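Putative rubredoxin reductase (Rhodopseudomonas palustris, PDB 3FG2) probably transfers electrons from NADH through bound FAD to the ferredoxin that serves the cytochrome P450 CYP199A2. Local coordinates at residues 297-302 / 312-317; 249-254 / 263-268; 328-333 / 372-377. All coordinates share one frame; numbering follows the deposited sequence.

Contact 1: 297-302 / 312-317; sequences TDQARC and KPYDGY
In the FAD-binding part of the reductase, Gln299 and its neighbours on helix 293-306 grip Tyr314, a buried residue of the loop that returns along the helix toward strand 319-324. The evidence for a CH-pi contact is direct: CG of Gln299 lies 3.5 Å from the Tyr314 ring centroid, 18° off the normal. The opposite face meets a backbone amide of its own loop, Gly316 N, so the ring is clamped between helix and loop. Tyr314 CG lies anti to the backbone N (chi1 173°), which swings the ring onto the helix. There Cys302 CB reaches the ring edge at CD1, 3.9 Å away, and Asp298 CB lies 3.6 Å from the phenol OH, a hydroxyl weakly hydrogen-bonded to Asn295 and Gln294. Replacing Tyr314 by an alanine is likely to leave Gln299 CG without the ring face it rests on and to open a gap between helix and loop. The amide of Gln299 stands nearly upright to the ring, at 81°, and its OE1 accepts a hydrogen bond from Gly274 N.

Further along, Cys302 SG is 3.6 Å from Lys312 O. At the other end Gly316 passes close to Asp298, its CA 3.7 Å from OD2; a beta carbon on the glycine would collide with Asp298 CB. One water donates to both Asp298 OD2 (3.1 Å) and Tyr317 O (2.8 Å), while Gln294 also binds that carboxylate oxygen. Beyond the pair, Ala300 and Arg301 face helix 11-22, Gln299 packs on strand 277-281, and Phe279 of that strand meets Tyr314 edge-to-face.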
ATOM      1  N   THR A 297      -0.488   9.015  -5.438  1.00 26.16           N
ATOM      2  CA  THR A 297      -1.119  10.277  -5.768  1.00 26.73           C
ATOM      3  C   THR A 297      -0.129  11.399  -6.068  1.00 26.39           C
ATOM      4  O   THR A 297      -0.188  12.009  -7.134  1.00 26.85           O
ATOM      5  CB  THR A 297      -2.057  10.700  -4.619  1.00 28.76           C
ATOM      6  OG1 THR A 297      -3.109   9.733  -4.495  1.00 29.85           O
ATOM      7  CG2 THR A 297      -2.651  12.067  -4.873  1.00 30.88           C
ATOM      8  N   ASP A 298       0.781  11.675  -5.139  1.00 26.23           N
ATOM      9  CA  ASP A 298       1.744  12.748  -5.343  1.00 25.77           C
ATOM     10  C   ASP A 298       2.649  12.472  -6.533  1.00 26.32           C
ATOM     11  O   ASP A 298       3.007  13.385  -7.279  1.00 26.27           O
ATOM     12  CB  ASP A 298       2.599  12.970  -4.093  1.00 27.68           C
ATOM     13  CG  ASP A 298       1.782  13.408  -2.893  1.00 28.33           C
ATOM     14  OD1 ASP A 298       0.691  14.004  -3.077  1.00 28.35           O
ATOM     15  OD2 ASP A 298       2.245  13.164  -1.759  1.00 30.59           O
ATOM     16  N   GLN A 299       3.022  11.214  -6.720  1.00 25.92           N
ATOM     17  CA  GLN A 299       3.878  10.884  -7.844  1.00 25.95           C
ATOM     18  C   GLN A 299       3.125  11.137  -9.144  1.00 26.58           C
ATOM     19  O   GLN A 299       3.701  11.640 -10.117  1.00 25.83           O
ATOM     20  CB  GLN A 299       4.348   9.434  -7.751  1.00 26.28           C
ATOM     21  CG  GLN A 299       5.694   9.285  -7.061  1.00 27.12           C
ATOM     22  CD  GLN A 299       6.221   7.872  -7.114  1.00 27.65           C
ATOM     23  OE1 GLN A 299       6.011   7.156  -8.097  1.00 28.34           O
ATOM     24  NE2 GLN A 299       6.925   7.462  -6.065  1.00 27.63           N
ATOM     25  N   ALA A 300       1.836  10.807  -9.156  1.00 26.36           N
ATOM     26  CA  ALA A 300       1.018  11.025 -10.342  1.00 27.34           C
ATOM     27  C   ALA A 300       0.986  12.522 -10.663  1.00 29.31           C
ATOM     28  O   ALA A 300       1.148  12.924 -11.815  1.00 30.15           O
ATOM     29  CB  ALA A 300      -0.389  10.508 -10.115  1.00 25.72           C
ATOM     30  N   ARG A 301       0.783  13.345  -9.637  1.00 30.17           N
ATOM     31  CA  ARG A 301       0.745  14.791  -9.822  1.00 30.80           C
ATOM     32  C   ARG A 301       2.071  15.290 -10.408  1.00 31.53           C
ATOM     33  O   ARG A 301       2.086  16.116 -11.325  1.00 31.86           O
ATOM     34  CB  ARG A 301       0.471  15.489  -8.485  1.00 31.58           C
ATOM     35  CG  ARG A 301      -0.987  15.433  -8.027  1.00 33.92           C
ATOM     36  CD  ARG A 301      -1.143  16.019  -6.623  1.00 36.59           C
ATOM     37  NE  ARG A 301      -2.511  16.449  -6.336  1.00 39.46           N
ATOM     38  CZ  ARG A 301      -3.564  15.640  -6.272  1.00 41.07           C
ATOM     39  NH1 ARG A 301      -3.419  14.340  -6.471  1.00 42.27           N
ATOM     40  NH2 ARG A 301      -4.769  16.135  -6.018  1.00 41.93           N
ATOM     41  N   CYS A 302       3.178  14.779  -9.874  1.00 29.36           N
ATOM     42  CA  CYS A 302       4.503  15.164 -10.335  1.00 29.93           C
ATOM     43  C   CYS A 302       4.710  14.916 -11.829  1.00 31.78           C
ATOM     44  O   CYS A 302       5.286  15.753 -12.537  1.00 30.72           O
ATOM     45  CB  CYS A 302       5.564  14.404  -9.550  1.00 29.02           C
ATOM     46  SG  CYS A 302       7.238  14.818 -10.047  1.00 29.51           S
ATOM     47  N   LYS A 312       9.741  19.058 -12.246  1.00 37.67           N
ATOM     48  CA  LYS A 312      10.383  19.264 -10.951  1.00 38.12           C
ATOM     49  C   LYS A 312      10.707  17.948 -10.268  1.00 36.38           C
ATOM     50  O   LYS A 312      10.090  16.927 -10.546  1.00 36.42           O
ATOM     51  CB  LYS A 312       9.474  20.073 -10.024  1.00 40.06           C
ATOM     52  CG  LYS A 312       9.422  21.554 -10.312  1.00 44.32           C
ATOM     53  CD  LYS A 312       8.529  22.239  -9.298  1.00 48.23           C
ATOM     54  CE  LYS A 312       8.753  23.733  -9.287  1.00 50.73           C
ATOM     55  NZ  LYS A 312      10.168  24.074  -8.963  1.00 52.82           N
ATOM     56  N   PRO A 313      11.693  17.956  -9.364  1.00 35.04           N
ATOM     57  CA  PRO A 313      12.066  16.734  -8.650  1.00 34.28           C
ATOM     58  C   PRO A 313      10.895  16.293  -7.782  1.00 33.80           C
ATOM     59  O   PRO A 313      10.259  17.121  -7.130  1.00 35.32           O
ATOM     60  CB  PRO A 313      13.254  17.176  -7.802  1.00 34.54           C
ATOM     61  CG  PRO A 313      13.871  18.261  -8.622  1.00 34.91           C
ATOM     62  CD  PRO A 313      12.661  19.034  -9.100  1.00 35.45           C
ATOM     63  N   TYR A 314      10.600  14.998  -7.787  1.00 32.07           N
ATOM     64  CA  TYR A 314       9.510  14.472  -6.975  1.00 29.72           C
ATOM     65  C   TYR A 314       9.835  14.677  -5.495  1.00 28.62           C
ATOM     66  O   TYR A 314      10.940  14.358  -5.051  1.00 27.01           O
ATOM     67  CB  TYR A 314       9.313  12.977  -7.242  1.00 27.83           C
ATOM     68  CG  TYR A 314       8.318  12.367  -6.303  1.00 25.46           C
ATOM     69  CD1 TYR A 314       6.977  12.739  -6.359  1.00 24.37           C
ATOM     70  CD2 TYR A 314       8.721  11.481  -5.303  1.00 23.91           C
ATOM     71  CE1 TYR A 314       6.051  12.254  -5.440  1.00 23.48           C
ATOM     72  CE2 TYR A 314       7.796  10.983  -4.367  1.00 23.90           C
ATOM     73  CZ  TYR A 314       6.462  11.380  -4.448  1.00 23.35           C
ATOM     74  OH  TYR A 314       5.530  10.914  -3.555  1.00 21.55           O
ATOM     75  N   ASP A 315       8.884  15.212  -4.733  1.00 28.87           N
ATOM     76  CA  ASP A 315       9.110  15.434  -3.305  1.00 29.08           C
ATOM     77  C   ASP A 315       7.841  15.281  -2.466  1.00 28.20           C
ATOM     78  O   ASP A 315       7.664  15.982  -1.464  1.00 27.79           O
ATOM     79  CB  ASP A 315       9.718  16.823  -3.062  1.00 31.77           C
ATOM     80  CG  ASP A 315      10.270  16.988  -1.638  1.00 35.84           C
ATOM     81  OD1 ASP A 315      10.526  18.137  -1.230  1.00 37.58           O
ATOM     82  OD2 ASP A 315      10.457  15.976  -0.922  1.00 37.78           O
ATOM     83  N   GLY A 316       6.959  14.372  -2.870  1.00 26.81           N
ATOM     84  CA  GLY A 316       5.745  14.165  -2.106  1.00 26.58           C
ATOM     85  C   GLY A 316       6.148  13.655  -0.736  1.00 26.77           C
ATOM     86  O   GLY A 316       6.748  12.586  -0.636  1.00 27.65           O
ATOM     87  N   TYR A 317       5.849  14.402   0.324  1.00 26.65           N
ATOM     88  CA  TYR A 317       6.231  13.941   1.650  1.00 26.56           C
ATOM     89  C   TYR A 317       5.405  12.724   2.053  1.00 26.24           C
ATOM     90  O   TYR A 317       4.172  12.769   2.066  1.00 27.30           O
ATOM     91  CB  TYR A 317       6.069  15.026   2.705  1.00 25.33           C
ATOM     92  CG  TYR A 317       6.974  14.749   3.875  1.00 23.88           C
ATOM     93  CD1 TYR A 317       8.312  15.152   3.849  1.00 23.65           C
ATOM     94  CD2 TYR A 317       6.532  13.998   4.961  1.00 21.25           C
ATOM     95  CE1 TYR A 317       9.192  14.807   4.880  1.00 22.56           C
ATOM     96  CE2 TYR A 317       7.404  13.645   5.995  1.00 21.62           C
ATOM     97  CZ  TYR A 317       8.731  14.056   5.947  1.00 21.31           C
ATOM     98  OH  TYR A 317       9.591  13.738   6.971  1.00 20.62           O
TER
HETATM   99  O   HOH W   1       2.569  14.755   0.855  1.00 42.54           O

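Contact 2: 249-254 / 263-268; sequences AGLPTA and LLTSDP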
ATOM      1  N   ALA A 249      11.836  -5.131 -21.587  1.00 36.34           N
ATOM      2  CA  ALA A 249      12.120  -4.131 -22.603  1.00 34.47           C
ATOM      3  C   ALA A 249      13.485  -3.488 -22.383  1.00 33.81           C
ATOM      4  O   ALA A 249      13.810  -2.475 -23.001  1.00 35.82           O
ATOM      5  CB  ALA A 249      11.030  -3.064 -22.607  1.00 33.82           C
ATOM      6  N   GLY A 250      14.283  -4.069 -21.499  1.00 32.03           N
ATOM      7  CA  GLY A 250      15.606  -3.524 -21.254  1.00 31.73           C
ATOM      8  C   GLY A 250      15.692  -2.384 -20.253  1.00 32.08           C
ATOM      9  O   GLY A 250      16.792  -1.879 -19.982  1.00 30.91           O
ATOM     10  N   LEU A 251      14.553  -1.961 -19.707  1.00 31.80           N
ATOM     11  CA  LEU A 251      14.557  -0.878 -18.725  1.00 31.16           C
ATOM     12  C   LEU A 251      15.112  -1.402 -17.404  1.00 31.15           C
ATOM     13  O   LEU A 251      14.726  -2.480 -16.939  1.00 31.18           O
ATOM     14  CB  LEU A 251      13.143  -0.333 -18.522  1.00 30.08           C
ATOM     15  CG  LEU A 251      12.498   0.302 -19.758  1.00 32.58           C
ATOM     16  CD1 LEU A 251      11.105   0.815 -19.404  1.00 30.67           C
ATOM     17  CD2 LEU A 251      13.372   1.445 -20.269  1.00 31.10           C
ATOM     18  N   PRO A 252      16.048  -0.659 -16.792  1.00 30.24           N
ATOM     19  CA  PRO A 252      16.631  -1.097 -15.518  1.00 30.13           C
ATOM     20  C   PRO A 252      15.567  -1.299 -14.444  1.00 29.20           C
ATOM     21  O   PRO A 252      14.629  -0.510 -14.328  1.00 30.72           O
ATOM     22  CB  PRO A 252      17.599   0.032 -15.174  1.00 30.33           C
ATOM     23  CG  PRO A 252      18.018   0.531 -16.526  1.00 29.78           C
ATOM     24  CD  PRO A 252      16.706   0.566 -17.275  1.00 29.47           C
ATOM     25  N   THR A 253      15.702  -2.370 -13.674  1.00 28.24           N
ATOM     26  CA  THR A 253      14.753  -2.663 -12.608  1.00 27.53           C
ATOM     27  C   THR A 253      15.471  -3.353 -11.471  1.00 27.36           C
ATOM     28  O   THR A 253      16.580  -3.849 -11.633  1.00 30.04           O
ATOM     29  CB  THR A 253      13.631  -3.607 -13.072  1.00 27.47           C
ATOM     30  OG1 THR A 253      14.208  -4.830 -13.549  1.00 27.72           O
ATOM     31  CG2 THR A 253      12.809  -2.973 -14.172  1.00 25.81           C
ATOM     32  N   ALA A 254      14.831  -3.372 -10.313  1.00 25.68           N
ATOM     33  CA  ALA A 254      15.368  -4.034  -9.135  1.00 24.43           C
ATOM     34  C   ALA A 254      14.095  -4.279  -8.348  1.00 24.25           C
ATOM     35  O   ALA A 254      13.158  -4.873  -8.884  1.00 23.52           O
ATOM     36  CB  ALA A 254      16.309  -3.109  -8.382  1.00 22.26           C
ATOM     37  N   LEU A 263      10.948  10.851 -11.948  1.00 27.60           N
ATOM     38  CA  LEU A 263      10.181   9.631 -12.175  1.00 27.11           C
ATOM     39  C   LEU A 263      10.246   9.152 -13.622  1.00 26.81           C
ATOM     40  O   LEU A 263       9.295   8.570 -14.148  1.00 25.39           O
ATOM     41  CB  LEU A 263       8.725   9.852 -11.734  1.00 26.15           C
ATOM     42  CG  LEU A 263       8.642  10.535 -10.356  1.00 25.55           C
ATOM     43  CD1 LEU A 263       7.197  10.784  -9.955  1.00 24.44           C
ATOM     44  CD2 LEU A 263       9.341   9.663  -9.333  1.00 23.50           C
ATOM     45  N   LEU A 264      11.392   9.401 -14.254  1.00 28.10           N
ATOM     46  CA  LEU A 264      11.633   8.993 -15.633  1.00 27.34           C
ATOM     47  C   LEU A 264      12.592   7.814 -15.666  1.00 27.12           C
ATOM     48  O   LEU A 264      13.574   7.786 -14.920  1.00 23.65           O
ATOM     49  CB  LEU A 264      12.247  10.145 -16.434  1.00 29.12           C
ATOM     50  CG  LEU A 264      11.307  11.229 -16.960  1.00 30.15           C
ATOM     51  CD1 LEU A 264      12.108  12.451 -17.400  1.00 31.21           C
ATOM     52  CD2 LEU A 264      10.491  10.665 -18.118  1.00 31.32           C
ATOM     53  N   THR A 265      12.300   6.841 -16.525  1.00 27.42           N
ATOM     54  CA  THR A 265      13.173   5.680 -16.670  1.00 28.47           C
ATOM     55  C   THR A 265      14.352   6.124 -17.526  1.00 30.92           C
ATOM     56  O   THR A 265      14.477   7.304 -17.854  1.00 31.48           O
ATOM     57  CB  THR A 265      12.482   4.527 -17.404  1.00 27.74           C
ATOM     58  OG1 THR A 265      12.188   4.935 -18.748  1.00 24.41           O
ATOM     59  CG2 THR A 265      11.189   4.124 -16.682  1.00 25.50           C
ATOM     60  N   SER A 266      15.218   5.185 -17.888  1.00 33.33           N
ATOM     61  CA  SER A 266      16.367   5.517 -18.719  1.00 35.77           C
ATOM     62  C   SER A 266      15.878   5.877 -20.123  1.00 36.83           C
ATOM     63  O   SER A 266      16.624   6.423 -20.934  1.00 36.96           O
ATOM     64  CB  SER A 266      17.324   4.331 -18.784  1.00 35.97           C
ATOM     65  OG  SER A 266      16.641   3.176 -19.231  1.00 37.55           O
ATOM     66  N   ASP A 267      14.617   5.569 -20.404  1.00 37.88           N
ATOM     67  CA  ASP A 267      14.043   5.882 -21.702  1.00 38.29           C
ATOM     68  C   ASP A 267      13.054   7.028 -21.609  1.00 40.00           C
ATOM     69  O   ASP A 267      11.930   6.852 -21.118  1.00 38.86           O
ATOM     70  CB  ASP A 267      13.307   4.678 -22.304  1.00 38.39           C
ATOM     71  CG  ASP A 267      12.661   5.002 -23.664  1.00 39.19           C
ATOM     72  OD1 ASP A 267      11.835   4.205 -24.155  1.00 35.49           O
ATOM     73  OD2 ASP A 267      12.988   6.057 -24.252  1.00 40.87           O
ATOM     74  N   PRO A 268      13.455   8.227 -22.059  1.00 40.70           N
ATOM     75  CA  PRO A 268      12.472   9.306 -21.976  1.00 41.30           C
ATOM     76  C   PRO A 268      11.308   8.748 -22.790  1.00 41.38           C
ATOM     77  O   PRO A 268      11.519   7.863 -23.614  1.00 42.71           O
ATOM     78  CB  PRO A 268      13.190  10.474 -22.650  1.00 41.59           C
ATOM     79  CG  PRO A 268      14.113   9.793 -23.621  1.00 41.54           C
ATOM     80  CD  PRO A 268      14.650   8.647 -22.806  1.00 40.51           C
TER
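Carbon meets hydroxyl where Pro252 and Leu251 face Ser266: the closest approach is Pro252 CD to Ser266 OG at 3.3 Å, and the two loops meet here without a direct hydrogen bond or salt bridge. Both lie in the pyridine nucleotide-disulphide oxidoreductase family region, on either side of strand 257-259 in the chain, and each carries a recognisable turn. Helix 244-248 ends in a Schellman motif with Gly250, at phi 84°, as its C-prime residue and Leu251 the next in line; the other loop contains an ST turn, in which Thr265 OG1 accepts from Asp267 N at 3.0 Å. That bond is bent, with 148° at the hydrogen, and the same hydroxyl is also hydrogen-bonded to Ile270 O, so the turn is tied to the start of strand 270-272.

Between these turns Leu251 does most of the filling. It touches the second loop through one methyl, CD2, which meets Asp267 CB and Ser266 OG, each 3.8 Å away, and Thr265 OG1 at 4.0 Å. The methyl thus sits against Thr265, Ser266 and Asp267, the three residues of the ST turn. Ser266 holds OG between its backbone N and carbonyl carbon (chi1 55°), which aims the oxygen at the proline ring.

The polar link between the loops is indirect. Arg84 forms a salt bridge with Asp267 OD1 and a hydrogen bond with Ala249 O, so a residue from elsewhere in the chain joins the end of the helix to the turn; Leu251 packs on the same arginine. Pro252 is backbone-bonded to Ile258, which ties this loop to strand 257-259. The proline ring meets Ser266 mainly by one corner, for Pro252 CG is 4.0 Å from Ser266 OG.

Contact 3: 328-333 / 372-377; sequences KLQIVG and ADHVFG
Strand 328-333 and helix 372-377 run almost side by side in the same direction: their axes come within 8.3 Å at an angle of 15°. The nearest alpha carbons pair Gln330 with His374 and Val332 with Gly377, so the helix lies along the strand over both pairs. Gln330 and Val332 point toward it, whereas Ile331 between them points to the other face of the sheet.

His374 carries the largest share of the contact. With CG placed anti to the main-chain N (chi1 -176°), the imidazole extends from the helix to the strand. Gln330 covers one face of the ring: its CB lies over that face, 3.8 Å from the ring centroid, in a CH-pi contact. The amide follows in a roughly stacked position, its plane 27° from the imidazole and its NE2 3.5 Å from His374 CD2. At the rim, His374 CE1 approaches Ile331 O at 3.6 Å, and Val332 CB lies obliquely at the same distance from CE1. Both ring nitrogens have polar partners. A water in the ring plane is 2.8 Å from His374 ND1 and makes a weak bond to Gln330 O, while NE2 is hydrogen-bonded to Arg378 one turn on, which helps to fix the rotation of the ring.

Farther along, Val332 CG1 rests 3.9 Å from Gly377 CA. A beta carbon on that glycine would run into the methyl, so its absence permits this close approach. On the opposite face of the sheet, the side chain of Ile331 is about 9 Å from the FAD. The arrangement is helix-on-sheet packing: helix 371-380 packs against one face of the five-stranded antiparallel sheet of the reductase C-terminal domain.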
ATOM      1  N   LYS A 328      -7.170   4.004  15.086  1.00 21.92           N
ATOM      2  CA  LYS A 328      -6.676   4.611  13.855  1.00 21.36           C
ATOM      3  C   LYS A 328      -5.195   4.899  14.043  1.00 22.43           C
ATOM      4  O   LYS A 328      -4.793   5.467  15.060  1.00 22.74           O
ATOM      5  CB  LYS A 328      -7.409   5.918  13.563  1.00 21.10           C
ATOM      6  CG  LYS A 328      -6.698   6.817  12.545  1.00 24.72           C
ATOM      7  CD  LYS A 328      -6.851   6.339  11.106  1.00 23.11           C
ATOM      8  CE  LYS A 328      -8.191   6.790  10.522  1.00 23.34           C
ATOM      9  NZ  LYS A 328      -8.351   6.413   9.083  1.00 23.49           N
ATOM     10  N   LEU A 329      -4.389   4.497  13.063  1.00 22.46           N
ATOM     11  CA  LEU A 329      -2.952   4.712  13.112  1.00 20.37           C
ATOM     12  C   LEU A 329      -2.572   5.625  11.961  1.00 20.80           C
ATOM     13  O   LEU A 329      -2.904   5.356  10.804  1.00 21.31           O
ATOM     14  CB  LEU A 329      -2.205   3.387  12.946  1.00 20.16           C
ATOM     15  CG  LEU A 329      -0.751   3.235  13.432  1.00 22.57           C
ATOM     16  CD1 LEU A 329      -0.048   2.198  12.564  1.00 21.65           C
ATOM     17  CD2 LEU A 329       0.001   4.537  13.376  1.00 20.58           C
ATOM     18  N   GLN A 330      -1.881   6.708  12.276  1.00 19.60           N
ATOM     19  CA  GLN A 330      -1.430   7.629  11.251  1.00 20.92           C
ATOM     20  C   GLN A 330       0.073   7.808  11.394  1.00 21.44           C
ATOM     21  O   GLN A 330       0.588   7.998  12.498  1.00 22.08           O
ATOM     22  CB  GLN A 330      -2.136   8.976  11.379  1.00 17.62           C
ATOM     23  CG  GLN A 330      -3.591   8.943  10.981  1.00 15.13           C
ATOM     24  CD  GLN A 330      -4.290  10.221  11.354  1.00 16.16           C
ATOM     25  OE1 GLN A 330      -4.374  10.570  12.530  1.00 18.16           O
ATOM     26  NE2 GLN A 330      -4.789  10.936  10.357  1.00 18.61           N
ATOM     27  N   ILE A 331       0.777   7.734  10.273  1.00 21.78           N
ATOM     28  CA  ILE A 331       2.218   7.883  10.287  1.00 21.45           C
ATOM     29  C   ILE A 331       2.617   8.933   9.280  1.00 22.25           C
ATOM     30  O   ILE A 331       2.127   8.917   8.155  1.00 23.71           O
ATOM     31  CB  ILE A 331       2.936   6.589   9.866  1.00 20.61           C
ATOM     32  CG1 ILE A 331       2.445   5.407  10.698  1.00 21.26           C
ATOM     33  CG2 ILE A 331       4.442   6.761  10.037  1.00 19.52           C
ATOM     34  CD1 ILE A 331       3.034   4.067  10.261  1.00 18.69           C
ATOM     35  N   VAL A 332       3.483   9.857   9.684  1.00 20.00           N
ATOM     36  CA  VAL A 332       3.984  10.860   8.762  1.00 18.63           C
ATOM     37  C   VAL A 332       5.507  10.835   8.879  1.00 19.13           C
ATOM     38  O   VAL A 332       6.062  10.999   9.976  1.00 17.93           O
ATOM     39  CB  VAL A 332       3.456  12.279   9.077  1.00 19.97           C
ATOM     40  CG1 VAL A 332       3.813  12.685  10.505  1.00 20.52           C
ATOM     41  CG2 VAL A 332       4.051  13.271   8.080  1.00 17.45           C
ATOM     42  N   GLY A 333       6.173  10.605   7.749  1.00 18.26           N
ATOM     43  CA  GLY A 333       7.627  10.543   7.732  1.00 17.11           C
ATOM     44  C   GLY A 333       8.129   9.107   7.695  1.00 18.95           C
ATOM     45  O   GLY A 333       7.352   8.168   7.857  1.00 18.46           O
ATOM     46  N   ALA A 372      -4.405  15.353  15.878  1.00 17.14           N
ATOM     47  CA  ALA A 372      -3.694  16.617  16.059  1.00 18.05           C
ATOM     48  C   ALA A 372      -2.182  16.476  15.928  1.00 18.35           C
ATOM     49  O   ALA A 372      -1.532  17.344  15.363  1.00 20.22           O
ATOM     50  CB  ALA A 372      -4.048  17.237  17.419  1.00 18.35           C
ATOM     51  N   ASP A 373      -1.621  15.393  16.449  1.00 17.72           N
ATOM     52  CA  ASP A 373      -0.179  15.197  16.355  1.00 18.19           C
ATOM     53  C   ASP A 373       0.230  14.931  14.903  1.00 17.95           C
ATOM     54  O   ASP A 373       1.309  15.335  14.465  1.00 15.90           O
ATOM     55  CB  ASP A 373       0.270  14.043  17.264  1.00 16.64           C
ATOM     56  CG  ASP A 373       0.212  14.409  18.749  1.00 17.04           C
ATOM     57  OD1 ASP A 373      -0.093  15.574  19.066  1.00 15.63           O
ATOM     58  OD2 ASP A 373       0.478  13.535  19.606  1.00 17.00           O
ATOM     59  N   HIS A 374      -0.643  14.263  14.158  1.00 18.82           N
ATOM     60  CA  HIS A 374      -0.376  13.955  12.758  1.00 18.51           C
ATOM     61  C   HIS A 374      -0.339  15.231  11.917  1.00 20.62           C
ATOM     62  O   HIS A 374       0.514  15.385  11.035  1.00 21.41           O
ATOM     63  CB  HIS A 374      -1.447  13.008  12.208  1.00 17.75           C
ATOM     64  CG  HIS A 374      -1.191  12.559  10.804  1.00 15.77           C
ATOM     65  ND1 HIS A 374      -0.106  11.782  10.459  1.00 14.88           N
ATOM     66  CD2 HIS A 374      -1.866  12.799   9.653  1.00 17.11           C
ATOM     67  CE1 HIS A 374      -0.121  11.563   9.157  1.00 14.92           C
ATOM     68  NE2 HIS A 374      -1.178  12.168   8.644  1.00 17.46           N
ATOM     69  N   VAL A 375      -1.268  16.142  12.184  1.00 21.03           N
ATOM     70  CA  VAL A 375      -1.321  17.403  11.444  1.00 22.64           C
ATOM     71  C   VAL A 375      -0.060  18.205  11.746  1.00 21.97           C
ATOM     72  O   VAL A 375       0.454  18.914  10.888  1.00 22.72           O
ATOM     73  CB  VAL A 375      -2.575  18.228  11.830  1.00 23.49           C
ATOM     74  CG1 VAL A 375      -2.491  19.632  11.249  1.00 22.44           C
ATOM     75  CG2 VAL A 375      -3.820  17.524  11.318  1.00 21.92           C
ATOM     76  N   PHE A 376       0.432  18.077  12.973  1.00 21.97           N
ATOM     77  CA  PHE A 376       1.646  18.765  13.395  1.00 22.14           C
ATOM     78  C   PHE A 376       2.824  18.283  12.551  1.00 21.35           C
ATOM     79  O   PHE A 376       3.598  19.084  12.030  1.00 21.48           O
ATOM     80  CB  PHE A 376       1.937  18.486  14.871  1.00 21.37           C
ATOM     81  CG  PHE A 376       3.261  19.021  15.331  1.00 21.95           C
ATOM     82  CD1 PHE A 376       3.481  20.392  15.413  1.00 23.05           C
ATOM     83  CD2 PHE A 376       4.299  18.157  15.652  1.00 22.08           C
ATOM     84  CE1 PHE A 376       4.717  20.893  15.808  1.00 22.46           C
ATOM     85  CE2 PHE A 376       5.535  18.646  16.047  1.00 22.83           C
ATOM     86  CZ  PHE A 376       5.745  20.022  16.126  1.00 22.53           C
ATOM     87  N   GLY A 377       2.956  16.967  12.427  1.00 19.97           N
ATOM     88  CA  GLY A 377       4.035  16.418  11.632  1.00 19.17           C
ATOM     89  C   GLY A 377       3.916  16.772  10.157  1.00 20.09           C
ATOM     90  O   GLY A 377       4.892  17.198   9.535  1.00 18.51           O
TER
HETATM   91  O   HOH W   2       1.290  11.257  12.875  1.00 21.20           O

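Contact 1 sits between the other two and touches both. Leu263 of contact 2 packs against Gln299, Cys302 and Tyr314, and Tyr317 of contact 1 reaches Val332 and Gly333 of contact 3; contacts 2 and 3 stay about 17 Å apart at their nearest atoms. Contact 3, the buried one, joins strand to helix in the C-terminal domain. The other two are partly buried and lie on the FAD-binding side, contact 1 running into the loop that leads to strand 319-324. Contacts 1 and 3 lay a glutamine carbon over an aromatic ring and add a water, weakly held on the strand side in contact 3, whereas contact 2 sets leucine and proline against small polar residues.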